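Local coordinates for putative regulatory protein (Streptomyces coelicolor A3, PDB 2PZ9), which probably binds DNA as a transcriptional regulator of the TetR family, with an N-terminal helix-turn-helix domain and a larger helical C-terminal domain, at residues Phe43-Gly47 / Arg119-Trp123; Ala98-Ala104 / Val209-Arg215; Lys146-Arg151 / Pro165-Leu169. One frame throughout, in Å; residues are numbered along the deposited sequence.

Interaction 1: Phe43-Gly47 / Arg119-Trp123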
loop_
_atom_site.group_PDB
_atom_site.type_symbol
_atom_site.label_atom_id
_atom_site.label_comp_id
_atom_site.label_asym_id
_atom_site.label_seq_id
_atom_site.Cartn_x
_atom_site.Cartn_y
_atom_site.Cartn_z
ATOM N N PHE A 43 -17.988 -4.430 -1.356
ATOM C CA PHE A 43 -17.028 -3.704 -0.526
ATOM C C PHE A 43 -15.722 -3.386 -1.263
ATOM O O PHE A 43 -15.199 -2.292 -1.137
ATOM C CB PHE A 43 -16.742 -4.441 0.788
ATOM C CG PHE A 43 -17.905 -4.433 1.773
ATOM C CD1 PHE A 43 -18.723 -3.299 1.921
ATOM C CD2 PHE A 43 -18.164 -5.550 2.579
ATOM C CE1 PHE A 43 -19.795 -3.295 2.847
ATOM C CE2 PHE A 43 -19.226 -5.546 3.498
ATOM C CZ PHE A 43 -20.041 -4.412 3.630
ATOM N N ALA A 44 -15.206 -4.330 -2.040
ATOM C CA ALA A 44 -14.012 -4.070 -2.822
ATOM C C ALA A 44 -14.223 -2.903 -3.800
ATOM O O ALA A 44 -13.353 -2.057 -3.951
ATOM C CB ALA A 44 -13.545 -5.329 -3.546
ATOM N N ARG A 45 -15.388 -2.853 -4.438
ATOM C CA ARG A 45 -15.748 -1.781 -5.360
ATOM C C ARG A 45 -15.877 -0.419 -4.705
ATOM O O ARG A 45 -15.231 0.533 -5.102
ATOM C CB ARG A 45 -17.086 -2.104 -6.012
ATOM C CG ARG A 45 -17.031 -2.336 -7.492
ATOM C CD ARG A 45 -18.346 -2.934 -7.976
ATOM N NE ARG A 45 -18.133 -3.795 -9.139
ATOM C CZ ARG A 45 -17.636 -5.034 -9.086
ATOM N NH1 ARG A 45 -17.284 -5.585 -7.921
ATOM N NH2 ARG A 45 -17.473 -5.725 -10.208
ATOM N N HIS A 46 -16.736 -0.325 -3.707
ATOM C CA HIS A 46 -17.230 0.977 -3.299
ATOM C C HIS A 46 -16.799 1.356 -1.896
ATOM O O HIS A 46 -16.984 2.500 -1.468
ATOM C CB HIS A 46 -18.748 0.992 -3.410
ATOM C CG HIS A 46 -19.260 0.760 -4.801
ATOM N ND1 HIS A 46 -19.888 -0.410 -5.180
ATOM C CD2 HIS A 46 -19.248 1.550 -5.901
ATOM C CE1 HIS A 46 -20.238 -0.331 -6.452
ATOM N NE2 HIS A 46 -19.858 0.846 -6.912
ATOM N N GLY A 47 -16.199 0.398 -1.193
ATOM C CA GLY A 47 -15.889 0.550 0.225
ATOM C C GLY A 47 -17.144 0.427 1.045
ATOM O O GLY A 47 -18.171 -0.029 0.544
ATOM N N ARG A 119 -8.249 -4.615 -2.097
ATOM C CA ARG A 119 -9.123 -3.435 -2.155
ATOM C C ARG A 119 -9.919 -3.331 -0.884
ATOM O O ARG A 119 -10.014 -2.273 -0.270
ATOM C CB ARG A 119 -10.147 -3.563 -3.265
ATOM C CG ARG A 119 -9.635 -3.498 -4.652
ATOM C CD ARG A 119 -10.692 -2.817 -5.469
ATOM N NE ARG A 119 -10.259 -1.476 -5.844
ATOM C CZ ARG A 119 -11.047 -0.416 -6.036
ATOM N NH1 ARG A 119 -12.364 -0.474 -5.862
ATOM N NH2 ARG A 119 -10.494 0.732 -6.399
ATOM N N LEU A 120 -10.502 -4.454 -0.506
ATOM C CA LEU A 120 -11.375 -4.502 0.645
ATOM C C LEU A 120 -10.682 -4.182 1.978
ATOM O O LEU A 120 -11.265 -3.457 2.795
ATOM C CB LEU A 120 -12.159 -5.817 0.673
ATOM C CG LEU A 120 -13.039 -6.125 1.865
ATOM C CD1 LEU A 120 -14.098 -7.083 1.448
ATOM C CD2 LEU A 120 -12.178 -6.760 2.931
ATOM N N ILE A 121 -9.465 -4.666 2.219
ATOM C CA ILE A 121 -8.844 -4.199 3.462
ATOM C C ILE A 121 -8.347 -2.766 3.406
ATOM O O ILE A 121 -8.394 -2.052 4.419
ATOM C CB ILE A 121 -7.775 -5.129 4.095
ATOM C CG1 ILE A 121 -6.609 -5.375 3.132
ATOM C CG2 ILE A 121 -8.471 -6.389 4.758
ATOM C CD1 ILE A 121 -5.645 -6.469 3.585
ATOM N N THR A 122 -7.900 -2.340 2.227
ATOM C CA THR A 122 -7.446 -0.954 2.042
ATOM C C THR A 122 -8.578 0.046 2.314
ATOM O O THR A 122 -8.372 1.042 2.987
ATOM C CB THR A 122 -6.882 -0.716 0.630
ATOM O OG1 THR A 122 -5.977 -1.772 0.293
ATOM C CG2 THR A 122 -6.163 0.622 0.554
ATOM N N TRP A 123 -9.772 -0.222 1.799
ATOM C CA TRP A 123 -10.918 0.599 2.139
ATOM C C TRP A 123 -11.061 0.725 3.645
ATOM O O TRP A 123 -11.315 1.807 4.159
ATOM C CB TRP A 123 -12.175 -0.034 1.620
ATOM C CG TRP A 123 -12.416 0.132 0.194
ATOM C CD1 TRP A 123 -12.331 -0.836 -0.760
ATOM C CD2 TRP A 123 -12.846 1.328 -0.480
ATOM N NE1 TRP A 123 -12.681 -0.321 -1.994
ATOM C CE2 TRP A 123 -13.007 1.002 -1.850
ATOM C CE3 TRP A 123 -13.120 2.639 -0.063
ATOM C CZ2 TRP A 123 -13.422 1.938 -2.801
ATOM C CZ3 TRP A 123 -13.533 3.568 -1.009
ATOM C CH2 TRP A 123 -13.675 3.210 -2.364
#

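Interaction 2: Ala98-Ala104 / Val209-Arg215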
loop_
_atom_site.group_PDB
_atom_site.type_symbol
_atom_site.label_atom_id
_atom_site.label_comp_id
_atom_site.label_asym_id
_atom_site.label_seq_id
_atom_site.Cartn_x
_atom_site.Cartn_y
_atom_site.Cartn_z
ATOM N N ALA A 98 12.385 -19.950 8.027
ATOM C CA ALA A 98 13.524 -20.531 7.337
ATOM C C ALA A 98 13.378 -20.433 5.822
ATOM O O ALA A 98 14.289 -20.816 5.084
ATOM C CB ALA A 98 13.711 -21.977 7.762
ATOM N N ASP A 99 12.237 -19.926 5.362
ATOM C CA ASP A 99 12.060 -19.582 3.968
ATOM C C ASP A 99 11.211 -18.330 3.850
ATOM O O ASP A 99 10.009 -18.369 3.575
ATOM C CB ASP A 99 11.445 -20.741 3.182
ATOM C CG ASP A 99 11.349 -20.455 1.667
ATOM O OD1 ASP A 99 11.828 -19.414 1.171
ATOM O OD2 ASP A 99 10.774 -21.287 0.957
ATOM N N LEU A 100 11.845 -17.202 4.069
ATOM C CA LEU A 100 11.154 -15.955 3.973
ATOM C C LEU A 100 10.774 -15.588 2.525
ATOM O O LEU A 100 9.655 -15.115 2.306
ATOM C CB LEU A 100 11.977 -14.877 4.640
ATOM C CG LEU A 100 12.120 -15.112 6.136
ATOM C CD1 LEU A 100 13.227 -14.238 6.655
ATOM C CD2 LEU A 100 10.824 -14.851 6.884
ATOM N N PRO A 101 11.685 -15.804 1.529
ATOM C CA PRO A 101 11.261 -15.507 0.136
ATOM C C PRO A 101 10.112 -16.396 -0.368
ATOM O O PRO A 101 9.279 -15.942 -1.157
ATOM C CB PRO A 101 12.547 -15.717 -0.692
ATOM C CG PRO A 101 13.472 -16.517 0.163
ATOM C CD PRO A 101 13.090 -16.277 1.597
ATOM N N GLY A 102 10.079 -17.646 0.091
ATOM C CA GLY A 102 8.990 -18.550 -0.204
ATOM C C GLY A 102 7.745 -18.009 0.466
ATOM O O GLY A 102 6.656 -18.071 -0.097
ATOM N N TYR A 103 7.905 -17.468 1.668
ATOM C CA TYR A 103 6.804 -16.819 2.369
ATOM C C TYR A 103 6.216 -15.685 1.520
ATOM O O TYR A 103 4.990 -15.532 1.408
ATOM C CB TYR A 103 7.286 -16.296 3.735
ATOM C CG TYR A 103 6.263 -15.494 4.505
ATOM C CD1 TYR A 103 6.582 -14.229 5.021
ATOM C CD2 TYR A 103 4.964 -15.985 4.716
ATOM C CE1 TYR A 103 5.632 -13.459 5.743
ATOM C CE2 TYR A 103 4.003 -15.230 5.442
ATOM C CZ TYR A 103 4.347 -13.975 5.946
ATOM O OH TYR A 103 3.409 -13.237 6.629
ATOM N N ALA A 104 7.099 -14.896 0.915
ATOM C CA ALA A 104 6.686 -13.738 0.135
ATOM C C ALA A 104 5.933 -14.188 -1.097
ATOM O O ALA A 104 4.959 -13.549 -1.471
ATOM C CB ALA A 104 7.884 -12.897 -0.247
ATOM N N VAL A 209 13.651 -10.760 -1.928
ATOM C CA VAL A 209 13.518 -11.091 -0.520
ATOM C C VAL A 209 14.663 -12.006 -0.158
ATOM O O VAL A 209 15.233 -11.890 0.943
ATOM C CB VAL A 209 12.148 -11.717 -0.176
ATOM C CG1 VAL A 209 12.090 -12.161 1.289
ATOM C CG2 VAL A 209 11.042 -10.726 -0.443
ATOM N N GLU A 210 15.017 -12.893 -1.097
ATOM C CA GLU A 210 16.238 -13.668 -0.963
ATOM C C GLU A 210 17.445 -12.750 -0.731
ATOM O O GLU A 210 18.276 -13.037 0.137
ATOM C CB GLU A 210 16.463 -14.584 -2.158
ATOM C CG GLU A 210 17.901 -15.172 -2.260
ATOM C CD GLU A 210 18.334 -16.049 -1.048
ATOM O OE1 GLU A 210 17.466 -16.714 -0.410
ATOM O OE2 GLU A 210 19.558 -16.089 -0.738
ATOM N N HIS A 211 17.543 -11.644 -1.465
ATOM C CA HIS A 211 18.669 -10.737 -1.247
ATOM C C HIS A 211 18.658 -10.106 0.126
ATOM O O HIS A 211 19.694 -9.997 0.743
ATOM C CB HIS A 211 18.789 -9.689 -2.344
ATOM C CG HIS A 211 19.368 -10.232 -3.608
ATOM N ND1 HIS A 211 18.588 -10.711 -4.642
ATOM C CD2 HIS A 211 20.651 -10.420 -3.988
ATOM C CE1 HIS A 211 19.367 -11.144 -5.614
ATOM N NE2 HIS A 211 20.622 -10.978 -5.242
HETATM N N MSE A 212 17.496 -9.721 0.630
HETATM C CA MSE A 212 17.444 -9.155 1.971
HETATM C C MSE A 212 17.839 -10.108 3.083
HETATM O O MSE A 212 18.747 -9.818 3.862
HETATM C CB MSE A 212 16.072 -8.659 2.263
HETATM C CG MSE A 212 15.897 -7.268 1.866
HETATM SE SE MSE A 212 13.991 -7.103 1.627
HETATM C CE MSE A 212 13.336 -7.062 3.487
ATOM N N PHE A 213 17.137 -11.233 3.162
ATOM C CA PHE A 213 17.404 -12.244 4.181
ATOM C C PHE A 213 17.763 -13.574 3.516
ATOM O O PHE A 213 16.868 -14.389 3.255
ATOM C CB PHE A 213 16.185 -12.429 5.090
ATOM C CG PHE A 213 15.412 -11.167 5.346
ATOM C CD1 PHE A 213 14.302 -10.842 4.563
ATOM C CD2 PHE A 213 15.770 -10.315 6.381
ATOM C CE1 PHE A 213 13.579 -9.675 4.811
ATOM C CE2 PHE A 213 15.048 -9.151 6.626
ATOM C CZ PHE A 213 13.958 -8.835 5.847
ATOM N N PRO A 214 19.068 -13.804 3.238
ATOM C CA PRO A 214 19.459 -14.962 2.417
ATOM C C PRO A 214 19.288 -16.307 3.149
ATOM O O PRO A 214 19.894 -16.502 4.219
ATOM C CB PRO A 214 20.931 -14.688 2.084
ATOM C CG PRO A 214 21.209 -13.285 2.576
ATOM C CD PRO A 214 20.239 -13.017 3.660
ATOM N N ARG A 215 18.458 -17.205 2.583
ATOM C CA ARG A 215 18.179 -18.549 3.162
ATOM C C ARG A 215 19.446 -19.351 3.560
ATOM O O ARG A 215 20.488 -19.245 2.882
ATOM C CB ARG A 215 17.313 -19.383 2.217
ATOM C CG ARG A 215 15.913 -18.870 2.062
ATOM C CD ARG A 215 15.119 -19.798 1.157
ATOM N NE ARG A 215 14.538 -20.942 1.873
ATOM C CZ ARG A 215 14.879 -22.224 1.702
ATOM N NH1 ARG A 215 15.822 -22.567 0.826
ATOM N NH2 ARG A 215 14.269 -23.175 2.409
#

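Interaction 3: Lys146-Arg151 / Pro165-Leu169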
loop_
_atom_site.group_PDB
_atom_site.type_symbol
_atom_site.label_atom_id
_atom_site.label_comp_id
_atom_site.label_asym_id
_atom_site.label_seq_id
_atom_site.Cartn_x
_atom_site.Cartn_y
_atom_site.Cartn_z
ATOM N N LYS A 146 3.981 -14.256 15.018
ATOM C CA LYS A 146 5.011 -14.285 13.979
ATOM C C LYS A 146 6.300 -13.577 14.392
ATOM O O LYS A 146 7.384 -13.985 14.002
ATOM C CB LYS A 146 4.477 -13.698 12.677
ATOM C CG LYS A 146 3.391 -14.528 12.055
ATOM C CD LYS A 146 2.957 -13.930 10.756
ATOM C CE LYS A 146 1.673 -14.518 10.303
ATOM N NZ LYS A 146 1.442 -14.067 8.895
ATOM N N LEU A 147 6.179 -12.511 15.174
ATOM C CA LEU A 147 7.353 -11.831 15.685
ATOM C C LEU A 147 8.077 -12.762 16.636
ATOM O O LEU A 147 9.301 -12.792 16.668
ATOM C CB LEU A 147 6.981 -10.524 16.383
ATOM C CG LEU A 147 6.381 -9.437 15.485
ATOM C CD1 LEU A 147 5.781 -8.315 16.325
ATOM C CD2 LEU A 147 7.407 -8.900 14.485
ATOM N N ASP A 148 7.332 -13.550 17.397
ATOM C CA ASP A 148 7.989 -14.556 18.198
ATOM C C ASP A 148 8.678 -15.626 17.354
ATOM O O ASP A 148 9.790 -16.023 17.654
ATOM C CB ASP A 148 7.043 -15.133 19.237
ATOM C CG ASP A 148 7.277 -14.521 20.597
ATOM O OD1 ASP A 148 7.038 -13.301 20.748
ATOM O OD2 ASP A 148 7.750 -15.248 21.504
ATOM N N LYS A 149 8.029 -16.043 16.274
ATOM C CA LYS A 149 8.568 -17.035 15.347
ATOM C C LYS A 149 9.886 -16.510 14.755
ATOM O O LYS A 149 10.876 -17.235 14.652
ATOM C CB LYS A 149 7.528 -17.315 14.250
ATOM C CG LYS A 149 7.245 -18.795 13.908
ATOM C CD LYS A 149 5.697 -19.071 13.866
ATOM C CE LYS A 149 5.173 -19.878 12.640
ATOM N NZ LYS A 149 5.870 -21.170 12.368
ATOM N N LEU A 150 9.921 -15.234 14.403
ATOM C CA LEU A 150 11.160 -14.636 13.920
ATOM C C LEU A 150 12.214 -14.495 15.022
ATOM O O LEU A 150 13.377 -14.775 14.770
ATOM C CB LEU A 150 10.887 -13.304 13.221
ATOM C CG LEU A 150 9.945 -13.397 12.001
ATOM C CD1 LEU A 150 9.129 -12.123 11.811
ATOM C CD2 LEU A 150 10.687 -13.763 10.717
ATOM N N ARG A 151 11.817 -14.081 16.231
ATOM C CA ARG A 151 12.741 -14.017 17.361
ATOM C C ARG A 151 13.427 -15.362 17.479
ATOM O O ARG A 151 14.631 -15.439 17.708
ATOM C CB ARG A 151 12.018 -13.676 18.669
ATOM C CG ARG A 151 12.107 -12.205 19.073
ATOM C CD ARG A 151 10.893 -11.715 19.876
ATOM N NE ARG A 151 10.411 -10.444 19.313
ATOM C CZ ARG A 151 9.180 -9.926 19.455
ATOM N NH1 ARG A 151 8.234 -10.541 20.166
ATOM N NH2 ARG A 151 8.887 -8.768 18.866
ATOM N N PRO A 165 12.853 -8.010 14.287
ATOM C CA PRO A 165 11.722 -8.781 13.823
ATOM C C PRO A 165 10.636 -7.868 13.253
ATOM O O PRO A 165 10.156 -8.092 12.142
ATOM C CB PRO A 165 11.241 -9.441 15.113
ATOM C CG PRO A 165 12.484 -9.699 15.836
ATOM C CD PRO A 165 13.386 -8.543 15.553
ATOM N N VAL A 166 10.276 -6.849 14.035
ATOM C CA VAL A 166 9.296 -5.840 13.655
ATOM C C VAL A 166 9.544 -5.340 12.225
ATOM O O VAL A 166 8.623 -5.297 11.410
ATOM C CB VAL A 166 9.270 -4.676 14.705
ATOM C CG1 VAL A 166 8.435 -3.514 14.245
ATOM C CG2 VAL A 166 8.709 -5.175 16.015
ATOM N N ASP A 167 10.785 -4.984 11.918
ATOM C CA ASP A 167 11.117 -4.511 10.575
ATOM C C ASP A 167 11.001 -5.638 9.524
ATOM O O ASP A 167 10.502 -5.410 8.407
ATOM C CB ASP A 167 12.506 -3.849 10.545
ATOM C CG ASP A 167 12.579 -2.566 11.406
ATOM O OD1 ASP A 167 11.784 -1.624 11.163
ATOM O OD2 ASP A 167 13.445 -2.485 12.319
ATOM N N VAL A 168 11.446 -6.842 9.883
ATOM C CA VAL A 168 11.461 -7.985 8.970
ATOM C C VAL A 168 10.038 -8.317 8.505
ATOM O O VAL A 168 9.768 -8.437 7.299
ATOM C CB VAL A 168 12.131 -9.229 9.637
ATOM C CG1 VAL A 168 12.133 -10.415 8.695
ATOM C CG2 VAL A 168 13.533 -8.905 10.093
ATOM N N LEU A 169 9.135 -8.437 9.469
ATOM C CA LEU A 169 7.744 -8.763 9.191
ATOM C C LEU A 169 7.072 -7.722 8.289
ATOM O O LEU A 169 6.578 -8.052 7.210
ATOM C CB LEU A 169 6.977 -8.918 10.497
ATOM C CG LEU A 169 5.526 -9.347 10.343
ATOM C CD1 LEU A 169 5.485 -10.799 9.922
ATOM C CD2 LEU A 169 4.692 -9.099 11.612
#

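Interaction 1: Phe43-Gly47 / Arg119-Trp123
The junction of the TetR-type DNA-binding domain with the C-terminal domain brings helix 32-50 against helix 115-127, where Trp123 and Arg119 reach across to the carbonyls of Ala44 and Arg45. The two short segments run 37° apart in direction, their axes 7.9 Å from each other at closest approach. Ala44 O is gripped twice: Arg119 NH1 and Trp123 NE1 each donate to it at 2.7 Å. The indole bond is the straighter of the two, although NE1 stands well above the carbonyl plane, 52° out of it, whereas Arg119 NH1 is only moderately tilted from that plane. The arginine also sends a weak bond from Arg119 NH1 to Arg45 O at 3.1 Å. Bends at chi2 and chi3 (chi3 108°) fold its chain back over Ala44, while its NH2 is bonded to Leu126 O of the second subunit, so the guanidinium links helix 32-50 with the dimer partner. Helix 32-50 leads into the predicted helix-turn-helix, and in several TetR-family repressors the interface between the two domains helps relay ligand-induced changes; whether it does so here is not known. Gly47 lies against one face of the indole, its CA 3.5 Å from the centroid of the five-membered ring of Trp123, in a CH-pi contact. A side chain on Gly47 would point at the indole, and its positive phi suits glycine as well. Replacing Trp123 by an alanine takes away both NE1 and the indole, which would probably leave Ala44 O to Arg119 NH1 and open a gap against Gly47. Apolar packing adds Phe43 CB against Leu120 CD1 at 3.8 Å and Ala44 CB against Arg119 CB, also 3.8 Å. Tyr78 of helix 74-92 meets the Phe43 ring edge-to-face.

Interaction 2: Ala98-Ala104 / Val209-Arg215
Just ahead of helix 100-113, Ala98 and Asp99 both engage Arg215. Ala98 O takes a weak hydrogen bond from Arg215 NE at 3.2 Å. Asp99 OD1 forms a salt bridge with Arg215 NE at 3.2 Å, the carboxylate and guanidinium planes turned 63° apart. Asp99 is also the N-cap: its OD1 accepts from Gly102 N at 2.7 Å, met from above the carboxylate plane, so one oxygen serves the helix start and the arginine together. Leu100 comes next, its CD1 resting 3.8 Å from Phe213 CB, where the chain leaves helix 198-212; the Phe213 ring is met edge-to-face by Trp163 and touched by Val168 and Ile172 of helix 165-176. The contact fastens the start of helix 100-113 to the end of helix 198-212, the last helix of the chain, within the C-terminal, TetR-type helical part. Pro101 fits between two partners: its CB faces Val209 CB at 4.1 Å, and its CG packs on the aliphatic part of Arg215, 3.8 Å from CD. Arg215 is steadied from its own side, because its backbone N donates to Glu210 OE1 at 3.2 Å, on the syn side but tilted from the carboxylate plane. One turn further along, Ala104 CB touches Val209 CG2 at 3.8 Å; a chi1 of 175° sets CG1 of this valine against Pro101 and leaves CG2 for Ala104.

Interaction 3: Lys146-Arg151 / Pro165-Leu169
Leu147 and Leu150, together with Lys146 and Arg151, pack helix 139-155 against the first turn of helix 165-176, and no hydrogen bond joins the two segments. Among the apolar contacts, Leu147 CD2 nestles on the backbone at the helix start, 3.6 Å from Val166 N, and also meets Pro165 CB, Val166 CG2 and Leu169 CD2. Leu150 splits its branches, CD1 lying 4.1 Å from Leu169 CB and CD2 at 4.2 Å from Val168 CG1; its chain lies roughly at right angles to that of Leu169. Leu150 CB also approaches Pro165 CB at 4.3 Å, and Pro165, the first residue of its helix, sits between the two leucines and Arg151. The segments diverge by 113° in direction with their axes 9.4 Å apart, a steep crossing inside the all-helical TetR C-terminal domain, close to the second subunit: Ile185 and Ala189 of that chain pack on Leu169 and Val166. The second kind of contact uses the aliphatic parts of charged side chains. Lys146 lays its extended chain across Leu169, its CD 4.1 Å from Leu169 CD1; a chi1 of -176° leads Leu169 CG toward this lysine. The Arg151 side chain crosses Pro165 at about a right angle, CG near CG, and Leu147 CB lies over one face of the Arg151 guanidinium, offset toward its rim. The charged ends look past the contact: Lys146 NZ bonds to Tyr103 OH, and Arg151 NH2 to Gln192 OE1 of the second subunit, while Arg151 NH1 makes a salt bridge to Asp148 OD1 with a weak hydrogen bond.

From the N terminus, interaction 1 opens on helix 32-50 and closes 72 residues later on helix 115-127, joining the DNA-binding domain to the C-terminal domain. Before it closes, interaction 2 has opened at 98-104, so these two cross; interaction 2 closes only at 209-215, binding the start of helix 100-113 to the end of helix 198-212. Interaction 3, a short closure between helices 139-155 and 165-176, falls wholly within that long loop and follows interaction 1 in series. Interactions 2 and 3 touch, Leu100 CD2 lying 4.0 Å from Leu150 CD2. Interaction 1 lies on the opposite side of the chain's centre from the other two; its centre is about 30 Å from that of interaction 2.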